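Local coordinates for protein laminin subunit ALPHA-1 (Mus musculus, PDB 2JD4) that forms part of the basement membrane protein laminin-111 and, through its LG4-5 domain pair, is thought to attach it to cell surfaces, at residues 199-204 with 362-367; 224-229 with 248-253; 85-90 with 113-118; 72-77 with 108-113. The protein carries 4 engineered substitutions. All coordinates share one frame; numbering follows the deposited sequence.

Interaction 1: 199-204 with 362-367; sequences EGTFFE and LDLSRA
Thr201 and Leu364 meet with their side chains set at a slant to each other. A single methyl of the leucine, CD1, does the touching. It lies against three atoms of the threonine at nearly the same distance, and Leu364 CD1 to Thr201 OG1 is 3.6 Å. With Thr201 CG2 anti to the backbone N, both branches of the threonine are presented to that methyl. Thr201 OG1 has its polar partner outside the contact, the backbone N of His376. The same CD1 methyl also reaches Phe203, whose side chain crosses that of Leu364 at about a right angle. Phe203 CZ is 3.9 Å from Leu364 CD1, and the methyl approaches the ring obliquely. The contact joins strand 201-204 of a laminin G beta sandwich to the short 3-10 turn 364-366, which lies in the loop before strand 369-374. That turn is fixed from within by an Asx turn. Asp363 OD1 accepts from Ser365 N at 3.1 Å and from Ser365 OG at 2.7 Å. Both donors reach OD1 from the same face of the carboxylate, well above its plane. His376 NE2 is a further hydrogen-bond partner of Asp363 OD1. Leu211 of strand 207-212 also packs on Leu364.

Interaction 2: 224-229 with 248-253; sequences ITLEFR and IGLEIV
Ile224 meets Ile248 tip to tip, with Ile224 CD1 4.1 Å from Ile248 CD1. The two CG1 arms leave their backbones differently. In Ile224 the arm is anti to the carbonyl carbon (chi1 -65°), whereas in Ile248 it stands between the backbone N and the carbonyl carbon (chi1 68°). Thr225 comes next and points away from strand 248-253. Leu226 turns back toward it. Its CD2 methyl lies 4.3 Å from Leu250 CD2, a looser approach. Leu288 of strand 286-293 touches both of these leucines. Glu227 follows, and Glu227 OE2 is hydrogen-bonded to Asn350 ND2. Phe228 makes the last of the three contacts. Its CE1 is 3.8 Å from Ile252 CD1, and the two side chains come from opposite directions. The approach is an off-centre CH-pi contact, with Ile252 CD1 4.3 Å from the centroid of the Phe228 ring. The Phe228 ring also meets the ring of His286. The axes of strands 224-229 and 248-253 run 10.8 Å apart at an angle of 21°, too far for backbone pairing. This is the face-to-face packing of two sheets in a laminin G beta sandwich. All six touching residues are buried and apolar at the points of contact, so the two layers are held here by hydrophobic packing and one CH-pi contact.

Interaction 3: 85-90 with 113-118; sequences FDLGKG and IKRKAF. With MG (magnesium ion), chain C.
Phe85 carries CG between its backbone N and carbonyl carbon (chi1 57°), which turns the ring edge to Ala117. Arg115 is bent at chi2 and chi3, and this brings its guanidinium back to Leu87 although the side chain starts out in the other direction. The contact lies at the magnesium end of a laminin G beta sandwich, where the end of strand 80-86 faces the hairpin of strands 106-113 and 116-121. A type II' turn from Ile113 to Lys116 makes the bend of that hairpin. Ala117 CB lies near the plane of the Phe85 ring, 3.6 Å from Phe85 CE2. Leu87 CD1 lies 3.6 Å from Arg115 NH2. Arg115 NH2 has a hydrogen bond to Ala135 O. An Asx turn shapes the metal loop. Asp86 OD1 accepts from Gly88 N at 2.8 Å and from Gly90 N at 3.0 Å, and the two donors come from opposite faces of the carboxylate. The metal site is completed by Asp70, Thr137, Asp139 and two waters. Leu87 serves twice: its side chain packs inward, and its backbone O binds the magnesium ion at 2.3 Å.

Interaction 4: 72-77 with 108-113; sequences ATLQLQ and VKTEYI
Thr110 OG1 is hydrogen-bonded to Tyr61 OH of strand 58-64, which gives the buried hydroxyl a partner. The methyl branch of the same residue faces Leu74. Thr110 CG2 lies 3.8 Å from Leu74 CD1 and 4.1 Å from Leu74 CD2, so it rests against both methyls of the leucine. The threonine torsion sorts its branches: CG2 is anti to the carbonyl carbon, while OG1 stands between that carbon and the backbone N (chi1 62°). Val108 is the other partner. Its CG1 meets Leu74 tip to tip, with Val108 CG1 4.2 Å from Leu74 CD2. Leu74 extends toward both residues with CG anti to its backbone N (chi1 174°). Its CD2 branch touches each of the two, whereas CD1 reaches Thr110. Ile60 and Tyr61 also touch the Leu74 side chain, and Val47 of strand 44-53 packs on Thr110. All three touching residues are buried, and their closest contacts are between methyl groups. Strand 71-77 lies in one antiparallel sheet and strand 106-113 in the other. Such packing of side chains between two sheets is characteristic of the beta sandwich core of a laminin G domain.

Overall arrangement
The four contacts fall into two groups, one in each laminin G domain. Interactions 4 and 3 come first along the chain, and their segments alternate. Their centres are 12 Å apart and they share Ile113. Both join strands of the same two sheets: 71-77 and 80-86 are neighbours in one, 106-113 and 116-121 in the other. Interaction 4 is in the sandwich core and interaction 3 at its metal-binding end. Interactions 1 and 2 follow, with centres 14 Å apart; both segments of interaction 2 lie between those of interaction 1 in sequence. Interactions 2 and 3 are 49 Å apart between centres, on opposite sides of the chain's centre. Each of the four contacts lies within one domain, consistent with two separately packed sandwiches.

Interaction 1: 199-204 with 362-367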
loop_
_atom_site.group_PDB
_atom_site.type_symbol
_atom_site.label_atom_id
_atom_site.label_comp_id
_atom_site.label_asym_id
_atom_site.label_seq_id
_atom_site.Cartn_x
_atom_site.Cartn_y
_atom_site.Cartn_z
ATOM N N GLU A 199 4.816 7.899 5.043
ATOM C CA GLU A 199 4.170 6.592 5.027
ATOM C C GLU A 199 2.663 6.693 5.241
ATOM O O GLU A 199 2.207 7.310 6.206
ATOM C CB GLU A 199 4.767 5.680 6.097
ATOM C CG GLU A 199 4.131 4.293 6.115
ATOM C CD GLU A 199 4.831 3.338 7.057
ATOM O OE1 GLU A 199 5.719 3.792 7.811
ATOM O OE2 GLU A 199 4.488 2.138 7.045
ATOM N N GLY A 200 1.899 6.078 4.338
ATOM C CA GLY A 200 0.448 6.104 4.445
ATOM C C GLY A 200 -0.330 6.110 3.136
ATOM O O GLY A 200 0.241 6.181 2.044
ATOM N N THR A 201 -1.656 6.042 3.258
ATOM C CA THR A 201 -2.546 6.045 2.109
ATOM C C THR A 201 -3.421 7.294 2.121
ATOM O O THR A 201 -4.125 7.555 3.100
ATOM C CB THR A 201 -3.473 4.821 2.127
ATOM O OG1 THR A 201 -2.710 3.636 1.886
ATOM C CG2 THR A 201 -4.561 4.964 1.084
ATOM N N PHE A 202 -3.392 8.043 1.027
ATOM C CA PHE A 202 -4.180 9.266 0.914
ATOM C C PHE A 202 -5.627 9.018 0.467
ATOM O O PHE A 202 -5.875 8.237 -0.456
ATOM C CB PHE A 202 -3.517 10.222 -0.079
ATOM C CG PHE A 202 -4.198 11.560 -0.179
ATOM C CD1 PHE A 202 -4.358 12.355 0.953
ATOM C CD2 PHE A 202 -4.667 12.029 -1.403
ATOM C CE1 PHE A 202 -4.974 13.604 0.869
ATOM C CE2 PHE A 202 -5.288 13.282 -1.498
ATOM C CZ PHE A 202 -5.439 14.066 -0.360
ATOM N N PHE A 203 -6.560 9.691 1.146
ATOM C CA PHE A 203 -7.993 9.630 0.857
ATOM C C PHE A 203 -8.376 11.089 0.551
ATOM O O PHE A 203 -8.340 11.933 1.445
ATOM C CB PHE A 203 -8.786 9.155 2.083
ATOM C CG PHE A 203 -8.570 7.706 2.448
ATOM C CD1 PHE A 203 -7.374 7.278 3.019
ATOM C CD2 PHE A 203 -9.593 6.777 2.263
ATOM C CE1 PHE A 203 -7.200 5.947 3.404
ATOM C CE2 PHE A 203 -9.437 5.447 2.642
ATOM C CZ PHE A 203 -8.235 5.027 3.217
ATOM N N GLU A 204 -8.740 11.384 -0.692
ATOM C CA GLU A 204 -9.068 12.758 -1.084
ATOM C C GLU A 204 -10.402 13.328 -0.589
ATOM O O GLU A 204 -10.627 14.540 -0.698
ATOM C CB GLU A 204 -8.990 12.905 -2.609
ATOM C CG GLU A 204 -10.141 12.273 -3.380
ATOM C CD GLU A 204 -9.961 12.365 -4.888
ATOM O OE1 GLU A 204 -10.925 12.073 -5.623
ATOM O OE2 GLU A 204 -8.857 12.722 -5.343
ATOM N N LEU A 362 -4.260 -4.996 6.847
ATOM C CA LEU A 362 -4.975 -4.803 5.595
ATOM C C LEU A 362 -4.186 -3.967 4.597
ATOM O O LEU A 362 -3.770 -2.854 4.898
ATOM C CB LEU A 362 -6.323 -4.131 5.865
ATOM C CG LEU A 362 -7.182 -4.741 6.977
ATOM C CD1 LEU A 362 -8.481 -3.959 7.080
ATOM C CD2 LEU A 362 -7.459 -6.212 6.692
ATOM N N ASP A 363 -4.000 -4.513 3.403
ATOM C CA ASP A 363 -3.269 -3.837 2.343
ATOM C C ASP A 363 -4.279 -3.223 1.383
ATOM O O ASP A 363 -4.899 -3.922 0.592
ATOM C CB ASP A 363 -2.384 -4.852 1.611
ATOM C CG ASP A 363 -1.591 -4.236 0.471
ATOM O OD1 ASP A 363 -1.635 -3.003 0.287
ATOM O OD2 ASP A 363 -0.916 -5.006 -0.244
ATOM N N LEU A 364 -4.435 -1.908 1.457
ATOM C CA LEU A 364 -5.394 -1.206 0.606
ATOM C C LEU A 364 -5.136 -1.340 -0.900
ATOM O O LEU A 364 -6.025 -1.069 -1.706
ATOM C CB LEU A 364 -5.445 0.270 1.010
ATOM C CG LEU A 364 -5.928 0.522 2.445
ATOM C CD1 LEU A 364 -5.756 1.980 2.807
ATOM C CD2 LEU A 364 -7.387 0.117 2.578
ATOM N N SER A 365 -3.933 -1.756 -1.295
ATOM C CA SER A 365 -3.661 -1.914 -2.722
ATOM C C SER A 365 -4.428 -3.115 -3.290
ATOM O O SER A 365 -4.517 -3.290 -4.508
ATOM C CB SER A 365 -2.158 -2.090 -2.975
ATOM O OG SER A 365 -1.672 -3.280 -2.382
ATOM N N ARG A 366 -4.999 -3.925 -2.399
ATOM C CA ARG A 366 -5.747 -5.121 -2.796
ATOM C C ARG A 366 -7.253 -4.888 -2.890
ATOM O O ARG A 366 -8.011 -5.829 -3.108
ATOM C CB ARG A 366 -5.500 -6.254 -1.795
ATOM C CG ARG A 366 -4.039 -6.596 -1.566
ATOM C CD ARG A 366 -3.907 -7.642 -0.472
ATOM N NE ARG A 366 -4.625 -8.866 -0.808
ATOM C CZ ARG A 366 -4.890 -9.843 0.054
ATOM N NH1 ARG A 366 -4.498 -9.743 1.319
ATOM N NH2 ARG A 366 -5.548 -10.922 -0.348
ATOM N N ALA A 367 -7.687 -3.647 -2.705
ATOM C CA ALA A 367 -9.110 -3.324 -2.769
ATOM C C ALA A 367 -9.713 -3.784 -4.095
ATOM O O ALA A 367 -9.079 -3.659 -5.139
ATOM C CB ALA A 367 -9.308 -1.817 -2.599
#

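Interaction 2: 224-229 with 248-253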
loop_
_atom_site.group_PDB
_atom_site.type_symbol
_atom_site.label_atom_id
_atom_site.label_comp_id
_atom_site.label_asym_id
_atom_site.label_seq_id
_atom_site.Cartn_x
_atom_site.Cartn_y
_atom_site.Cartn_z
ATOM N N ILE A 224 -9.343 -3.868 16.182
ATOM C CA ILE A 224 -8.983 -3.015 15.052
ATOM C C ILE A 224 -8.024 -1.924 15.512
ATOM O O ILE A 224 -8.301 -1.217 16.483
ATOM C CB ILE A 224 -10.232 -2.340 14.428
ATOM C CG1 ILE A 224 -11.148 -3.407 13.822
ATOM C CG2 ILE A 224 -9.805 -1.328 13.368
ATOM C CD1 ILE A 224 -12.436 -2.859 13.233
ATOM N N THR A 225 -6.893 -1.801 14.822
ATOM C CA THR A 225 -5.893 -0.788 15.152
ATOM C C THR A 225 -5.473 -0.052 13.881
ATOM O O THR A 225 -5.385 -0.648 12.807
ATOM C CB THR A 225 -4.631 -1.414 15.785
ATOM O OG1 THR A 225 -4.986 -2.108 16.988
ATOM C CG2 THR A 225 -3.617 -0.336 16.112
ATOM N N LEU A 226 -5.214 1.243 14.007
ATOM C CA LEU A 226 -4.805 2.042 12.864
ATOM C C LEU A 226 -4.316 3.401 13.325
ATOM O O LEU A 226 -4.507 3.777 14.478
ATOM C CB LEU A 226 -5.982 2.225 11.900
ATOM C CG LEU A 226 -7.229 2.990 12.373
ATOM C CD1 LEU A 226 -6.979 4.500 12.387
ATOM C CD2 LEU A 226 -8.377 2.685 11.433
ATOM N N GLU A 227 -3.674 4.125 12.415
ATOM C CA GLU A 227 -3.192 5.471 12.692
ATOM C C GLU A 227 -3.803 6.347 11.615
ATOM O O GLU A 227 -3.920 5.927 10.461
ATOM C CB GLU A 227 -1.670 5.547 12.596
ATOM C CG GLU A 227 -0.926 4.726 13.624
ATOM C CD GLU A 227 0.575 4.807 13.433
ATOM O OE1 GLU A 227 1.105 5.937 13.395
ATOM O OE2 GLU A 227 1.223 3.746 13.318
ATOM N N PHE A 228 -4.203 7.561 11.980
ATOM C CA PHE A 228 -4.800 8.455 11.004
ATOM C C PHE A 228 -4.369 9.899 11.230
ATOM O O PHE A 228 -3.989 10.274 12.334
ATOM C CB PHE A 228 -6.333 8.357 11.076
ATOM C CG PHE A 228 -6.935 9.014 12.299
ATOM C CD1 PHE A 228 -7.191 10.385 12.319
ATOM C CD2 PHE A 228 -7.242 8.261 13.431
ATOM C CE1 PHE A 228 -7.747 10.996 13.448
ATOM C CE2 PHE A 228 -7.800 8.862 14.568
ATOM C CZ PHE A 228 -8.051 10.233 14.574
ATOM N N ARG A 229 -4.431 10.697 10.169
ATOM C CA ARG A 229 -4.104 12.116 10.231
ATOM C C ARG A 229 -5.128 12.784 9.332
ATOM O O ARG A 229 -5.459 12.266 8.261
ATOM C CB ARG A 229 -2.684 12.405 9.714
ATOM C CG ARG A 229 -2.485 12.219 8.210
ATOM C CD ARG A 229 -1.145 12.802 7.746
ATOM N NE ARG A 229 -1.106 14.264 7.826
ATOM C CZ ARG A 229 -1.751 15.081 7.001
ATOM N NH1 ARG A 229 -2.491 14.587 6.020
ATOM N NH2 ARG A 229 -1.661 16.395 7.156
ATOM N N ILE A 248 -20.711 -3.279 12.479
ATOM C CA ILE A 248 -19.804 -2.481 13.306
ATOM C C ILE A 248 -19.328 -1.287 12.478
ATOM O O ILE A 248 -19.266 -1.367 11.251
ATOM C CB ILE A 248 -18.563 -3.279 13.779
ATOM C CG1 ILE A 248 -17.651 -3.605 12.595
ATOM C CG2 ILE A 248 -19.004 -4.564 14.472
ATOM C CD1 ILE A 248 -16.302 -4.164 13.018
ATOM N N GLY A 249 -19.001 -0.183 13.145
ATOM C CA GLY A 249 -18.543 1.001 12.434
ATOM C C GLY A 249 -17.616 1.884 13.250
ATOM O O GLY A 249 -17.707 1.925 14.475
ATOM N N LEU A 250 -16.717 2.584 12.557
ATOM C CA LEU A 250 -15.758 3.495 13.179
ATOM C C LEU A 250 -15.812 4.775 12.340
ATOM O O LEU A 250 -15.632 4.727 11.121
ATOM C CB LEU A 250 -14.354 2.889 13.125
ATOM C CG LEU A 250 -13.317 3.320 14.163
ATOM C CD1 LEU A 250 -13.770 2.883 15.549
ATOM C CD2 LEU A 250 -11.966 2.684 13.831
ATOM N N GLU A 251 -16.065 5.910 12.981
ATOM C CA GLU A 251 -16.173 7.175 12.261
ATOM C C GLU A 251 -15.827 8.392 13.108
ATOM O O GLU A 251 -15.838 8.337 14.340
ATOM C CB GLU A 251 -17.602 7.340 11.721
ATOM C CG GLU A 251 -18.675 6.915 12.719
ATOM C CD GLU A 251 -20.106 7.222 12.272
ATOM O OE1 GLU A 251 -20.386 7.268 11.054
ATOM O OE2 GLU A 251 -20.967 7.397 13.161
ATOM N N ILE A 252 -15.511 9.489 12.423
ATOM C CA ILE A 252 -15.187 10.755 13.069
ATOM C C ILE A 252 -16.355 11.693 12.764
ATOM O O ILE A 252 -16.632 11.981 11.604
ATOM C CB ILE A 252 -13.887 11.380 12.488
ATOM C CG1 ILE A 252 -12.700 10.437 12.712
ATOM C CG2 ILE A 252 -13.620 12.718 13.144
ATOM C CD1 ILE A 252 -11.378 10.980 12.187
ATOM N N VAL A 253 -17.047 12.147 13.803
ATOM C CA VAL A 253 -18.180 13.054 13.636
ATOM C C VAL A 253 -18.016 14.250 14.572
ATOM O O VAL A 253 -18.008 14.100 15.793
ATOM C CB VAL A 253 -19.517 12.340 13.957
ATOM C CG1 VAL A 253 -20.680 13.320 13.849
ATOM C CG2 VAL A 253 -19.720 11.172 13.002
#

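Interaction 3: 85-90 with 113-118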
loop_
_atom_site.group_PDB
_atom_site.type_symbol
_atom_site.label_atom_id
_atom_site.label_comp_id
_atom_site.label_asym_id
_atom_site.label_seq_id
_atom_site.Cartn_x
_atom_site.Cartn_y
_atom_site.Cartn_z
ATOM N N PHE A 85 18.411 -14.278 -11.313
ATOM C CA PHE A 85 18.164 -14.603 -12.714
ATOM C C PHE A 85 18.509 -16.065 -12.971
ATOM O O PHE A 85 19.219 -16.688 -12.183
ATOM C CB PHE A 85 19.009 -13.697 -13.623
ATOM C CG PHE A 85 20.489 -13.768 -13.349
ATOM C CD1 PHE A 85 21.276 -14.757 -13.930
ATOM C CD2 PHE A 85 21.089 -12.857 -12.487
ATOM C CE1 PHE A 85 22.651 -14.837 -13.654
ATOM C CE2 PHE A 85 22.457 -12.928 -12.205
ATOM C CZ PHE A 85 23.236 -13.923 -12.790
ATOM N N ASP A 86 17.994 -16.603 -14.071
ATOM C CA ASP A 86 18.252 -17.991 -14.459
ATOM C C ASP A 86 18.527 -17.959 -15.957
ATOM O O ASP A 86 17.686 -17.503 -16.734
ATOM C CB ASP A 86 17.022 -18.865 -14.190
ATOM C CG ASP A 86 17.334 -20.359 -14.228
ATOM O OD1 ASP A 86 18.156 -20.787 -15.065
ATOM O OD2 ASP A 86 16.736 -21.110 -13.426
ATOM N N LEU A 87 19.698 -18.441 -16.359
ATOM C CA LEU A 87 20.077 -18.454 -17.766
ATOM C C LEU A 87 19.553 -19.681 -18.514
ATOM O O LEU A 87 19.853 -19.870 -19.695
ATOM C CB LEU A 87 21.601 -18.389 -17.897
ATOM C CG LEU A 87 22.313 -17.289 -17.102
ATOM C CD1 LEU A 87 23.806 -17.347 -17.389
ATOM C CD2 LEU A 87 21.763 -15.912 -17.484
ATOM N N GLY A 88 18.776 -20.515 -17.830
ATOM C CA GLY A 88 18.231 -21.697 -18.482
ATOM C C GLY A 88 18.579 -23.028 -17.836
ATOM O O GLY A 88 17.948 -24.046 -18.132
ATOM N N LYS A 89 19.574 -23.033 -16.955
ATOM C CA LYS A 89 19.982 -24.271 -16.291
ATOM C C LYS A 89 20.377 -24.087 -14.827
ATOM O O LYS A 89 21.170 -24.859 -14.287
ATOM C CB LYS A 89 21.137 -24.917 -17.063
ATOM C CG LYS A 89 20.751 -25.332 -18.472
ATOM C CD LYS A 89 21.934 -25.884 -19.242
ATOM C CE LYS A 89 21.518 -26.292 -20.646
ATOM N NZ LYS A 89 22.656 -26.866 -21.413
ATOM N N GLY A 90 19.817 -23.067 -14.185
ATOM C CA GLY A 90 20.133 -22.826 -12.789
ATOM C C GLY A 90 19.949 -21.374 -12.410
ATOM O O GLY A 90 20.112 -20.483 -13.246
ATOM N N ILE A 113 27.250 -9.850 -15.468
ATOM C CA ILE A 113 28.208 -9.663 -16.544
ATOM C C ILE A 113 29.216 -10.809 -16.572
ATOM O O ILE A 113 29.892 -11.089 -15.581
ATOM C CB ILE A 113 28.924 -8.294 -16.421
ATOM C CG1 ILE A 113 29.798 -8.057 -17.655
ATOM C CG2 ILE A 113 29.739 -8.231 -15.145
ATOM C CD1 ILE A 113 30.362 -6.658 -17.740
ATOM N N LYS A 114 29.273 -11.487 -17.713
ATOM C CA LYS A 114 30.169 -12.621 -17.917
ATOM C C LYS A 114 29.767 -13.817 -17.053
ATOM O O LYS A 114 28.760 -14.480 -17.317
ATOM C CB LYS A 114 31.619 -12.218 -17.619
ATOM C CG LYS A 114 32.184 -11.114 -18.511
ATOM C CD LYS A 114 32.280 -11.515 -19.982
ATOM C CE LYS A 114 30.928 -11.462 -20.692
ATOM N NZ LYS A 114 31.028 -11.733 -22.160
ATOM N N ARG A 115 30.555 -14.089 -16.020
ATOM C CA ARG A 115 30.281 -15.208 -15.124
ATOM C C ARG A 115 30.085 -14.736 -13.687
ATOM O O ARG A 115 30.130 -15.536 -12.753
ATOM C CB ARG A 115 31.433 -16.215 -15.181
ATOM C CG ARG A 115 31.490 -17.042 -16.459
ATOM C CD ARG A 115 30.541 -18.232 -16.387
ATOM N NE ARG A 115 29.281 -18.011 -17.090
ATOM C CZ ARG A 115 28.263 -18.867 -17.073
ATOM N NH1 ARG A 115 28.358 -19.999 -16.383
ATOM N NH2 ARG A 115 27.157 -18.602 -17.758
ATOM N N LYS A 116 29.869 -13.436 -13.513
ATOM C CA LYS A 116 29.674 -12.861 -12.187
ATOM C C LYS A 116 28.387 -12.037 -12.117
ATOM O O LYS A 116 27.787 -11.711 -13.140
ATOM C CB LYS A 116 30.871 -11.975 -11.817
ATOM C CG LYS A 116 32.164 -12.726 -11.486
ATOM C CD LYS A 116 32.726 -13.491 -12.684
ATOM C CE LYS A 116 33.162 -12.557 -13.806
ATOM N NZ LYS A 116 33.632 -13.289 -15.019
ATOM N N ALA A 117 27.966 -11.714 -10.899
ATOM C CA ALA A 117 26.765 -10.914 -10.677
ATOM C C ALA A 117 26.915 -10.187 -9.347
ATOM O O ALA A 117 27.478 -10.735 -8.400
ATOM C CB ALA A 117 25.532 -11.810 -10.652
ATOM N N PHE A 118 26.433 -8.949 -9.277
ATOM C CA PHE A 118 26.527 -8.176 -8.041
ATOM C C PHE A 118 25.512 -7.029 -7.987
ATOM O O PHE A 118 24.858 -6.721 -8.981
ATOM C CB PHE A 118 27.956 -7.649 -7.859
ATOM C CG PHE A 118 28.414 -6.715 -8.944
ATOM C CD1 PHE A 118 28.301 -5.336 -8.788
ATOM C CD2 PHE A 118 28.952 -7.214 -10.126
ATOM C CE1 PHE A 118 28.721 -4.466 -9.797
ATOM C CE2 PHE A 118 29.373 -6.354 -11.140
ATOM C CZ PHE A 118 29.257 -4.981 -10.976
HETATM MG MG MG C . 19.568 -19.004 -21.786
HETATM O O HOH W 1 18.006 -20.704 -22.175
HETATM O O HOH W 2 21.324 -20.219 -22.475
#

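Interaction 4: 72-77 with 108-113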
loop_
_atom_site.group_PDB
_atom_site.type_symbol
_atom_site.label_atom_id
_atom_site.label_comp_id
_atom_site.label_asym_id
_atom_site.label_seq_id
_atom_site.Cartn_x
_atom_site.Cartn_y
_atom_site.Cartn_z
ATOM N N ALA A 72 15.022 -12.657 -15.216
ATOM C CA ALA A 72 15.833 -11.797 -14.362
ATOM C C ALA A 72 14.846 -10.888 -13.636
ATOM O O ALA A 72 13.924 -10.357 -14.257
ATOM C CB ALA A 72 16.804 -10.969 -15.190
ATOM N N THR A 73 15.034 -10.711 -12.332
ATOM C CA THR A 73 14.128 -9.874 -11.553
ATOM C C THR A 73 14.798 -9.223 -10.343
ATOM O O THR A 73 15.827 -9.700 -9.848
ATOM C CB THR A 73 12.906 -10.703 -11.069
ATOM O OG1 THR A 73 12.002 -9.866 -10.340
ATOM C CG2 THR A 73 13.360 -11.849 -10.171
ATOM N N LEU A 74 14.224 -8.105 -9.904
ATOM C CA LEU A 74 14.690 -7.371 -8.733
ATOM C C LEU A 74 13.441 -7.187 -7.879
ATOM O O LEU A 74 12.455 -6.585 -8.323
ATOM C CB LEU A 74 15.264 -6.000 -9.117
ATOM C CG LEU A 74 15.650 -5.098 -7.931
ATOM C CD1 LEU A 74 16.839 -5.701 -7.192
ATOM C CD2 LEU A 74 15.993 -3.694 -8.407
ATOM N N GLN A 75 13.477 -7.723 -6.662
ATOM C CA GLN A 75 12.341 -7.647 -5.745
ATOM C C GLN A 75 12.767 -7.138 -4.377
ATOM O O GLN A 75 13.921 -7.297 -3.975
ATOM C CB GLN A 75 11.710 -9.037 -5.579
ATOM C CG GLN A 75 11.159 -9.644 -6.855
ATOM C CD GLN A 75 11.034 -11.163 -6.775
ATOM O OE1 GLN A 75 12.020 -11.858 -6.550
ATOM N NE2 GLN A 75 9.822 -11.678 -6.962
ATOM N N LEU A 76 11.832 -6.512 -3.669
ATOM C CA LEU A 76 12.098 -6.015 -2.329
ATOM C C LEU A 76 11.392 -6.982 -1.387
ATOM O O LEU A 76 10.268 -7.403 -1.660
ATOM C CB LEU A 76 11.516 -4.618 -2.133
ATOM C CG LEU A 76 11.872 -3.961 -0.795
ATOM C CD1 LEU A 76 13.345 -3.528 -0.824
ATOM C CD2 LEU A 76 10.969 -2.752 -0.550
ATOM N N GLN A 77 12.053 -7.338 -0.291
ATOM C CA GLN A 77 11.475 -8.256 0.688
ATOM C C GLN A 77 11.991 -7.907 2.076
ATOM O O GLN A 77 13.202 -7.801 2.297
ATOM C CB GLN A 77 11.837 -9.701 0.350
ATOM C CG GLN A 77 11.295 -10.713 1.352
ATOM C CD GLN A 77 11.679 -12.140 1.011
ATOM O OE1 GLN A 77 11.090 -12.761 0.129
ATOM N NE2 GLN A 77 12.681 -12.663 1.707
ATOM N N VAL A 108 20.016 2.488 -7.298
ATOM C CA VAL A 108 20.208 1.042 -7.273
ATOM C C VAL A 108 20.759 0.530 -8.593
ATOM O O VAL A 108 20.381 1.004 -9.659
ATOM C CB VAL A 108 18.874 0.322 -6.984
ATOM C CG1 VAL A 108 19.053 -1.190 -7.117
ATOM C CG2 VAL A 108 18.387 0.687 -5.575
ATOM N N LYS A 109 21.662 -0.439 -8.515
ATOM C CA LYS A 109 22.253 -1.016 -9.707
ATOM C C LYS A 109 22.341 -2.534 -9.556
ATOM O O LYS A 109 22.765 -3.031 -8.516
ATOM C CB LYS A 109 23.655 -0.435 -9.931
ATOM C CG LYS A 109 24.330 -0.912 -11.209
ATOM C CD LYS A 109 25.845 -0.728 -11.137
ATOM C CE LYS A 109 26.245 0.713 -10.875
ATOM N NZ LYS A 109 27.728 0.839 -10.742
ATOM N N THR A 110 21.912 -3.266 -10.580
ATOM C CA THR A 110 21.993 -4.720 -10.558
ATOM C C THR A 110 22.818 -5.094 -11.779
ATOM O O THR A 110 22.566 -4.603 -12.881
ATOM C CB THR A 110 20.600 -5.400 -10.630
ATOM O OG1 THR A 110 19.953 -5.071 -11.864
ATOM C CG2 THR A 110 19.727 -4.948 -9.463
ATOM N N GLU A 111 23.804 -5.960 -11.587
ATOM C CA GLU A 111 24.669 -6.329 -12.692
ATOM C C GLU A 111 25.017 -7.789 -12.869
ATOM O O GLU A 111 25.549 -8.427 -11.968
ATOM C CB GLU A 111 25.982 -5.557 -12.608
ATOM C CG GLU A 111 25.918 -4.130 -13.081
ATOM C CD GLU A 111 27.283 -3.479 -13.079
ATOM O OE1 GLU A 111 27.580 -2.717 -12.133
ATOM O OE2 GLU A 111 28.063 -3.749 -14.017
ATOM N N TYR A 112 24.708 -8.294 -14.056
ATOM C CA TYR A 112 25.042 -9.648 -14.457
ATOM C C TYR A 112 26.009 -9.408 -15.611
ATOM O O TYR A 112 25.641 -8.796 -16.613
ATOM C CB TYR A 112 23.816 -10.395 -14.976
ATOM C CG TYR A 112 24.134 -11.404 -16.071
ATOM C CD1 TYR A 112 25.111 -12.387 -15.888
ATOM C CD2 TYR A 112 23.464 -11.364 -17.294
ATOM C CE1 TYR A 112 25.417 -13.304 -16.909
ATOM C CE2 TYR A 112 23.758 -12.274 -18.318
ATOM C CZ TYR A 112 24.735 -13.239 -18.120
ATOM O OH TYR A 112 25.029 -14.129 -19.134
ATOM N N ILE A 113 27.250 -9.850 -15.468
ATOM C CA ILE A 113 28.208 -9.663 -16.544
ATOM C C ILE A 113 29.216 -10.809 -16.572
ATOM O O ILE A 113 29.892 -11.089 -15.581
ATOM C CB ILE A 113 28.924 -8.294 -16.421
ATOM C CG1 ILE A 113 29.798 -8.057 -17.655
ATOM C CG2 ILE A 113 29.739 -8.231 -15.145
ATOM C CD1 ILE A 113 30.362 -6.658 -17.740
#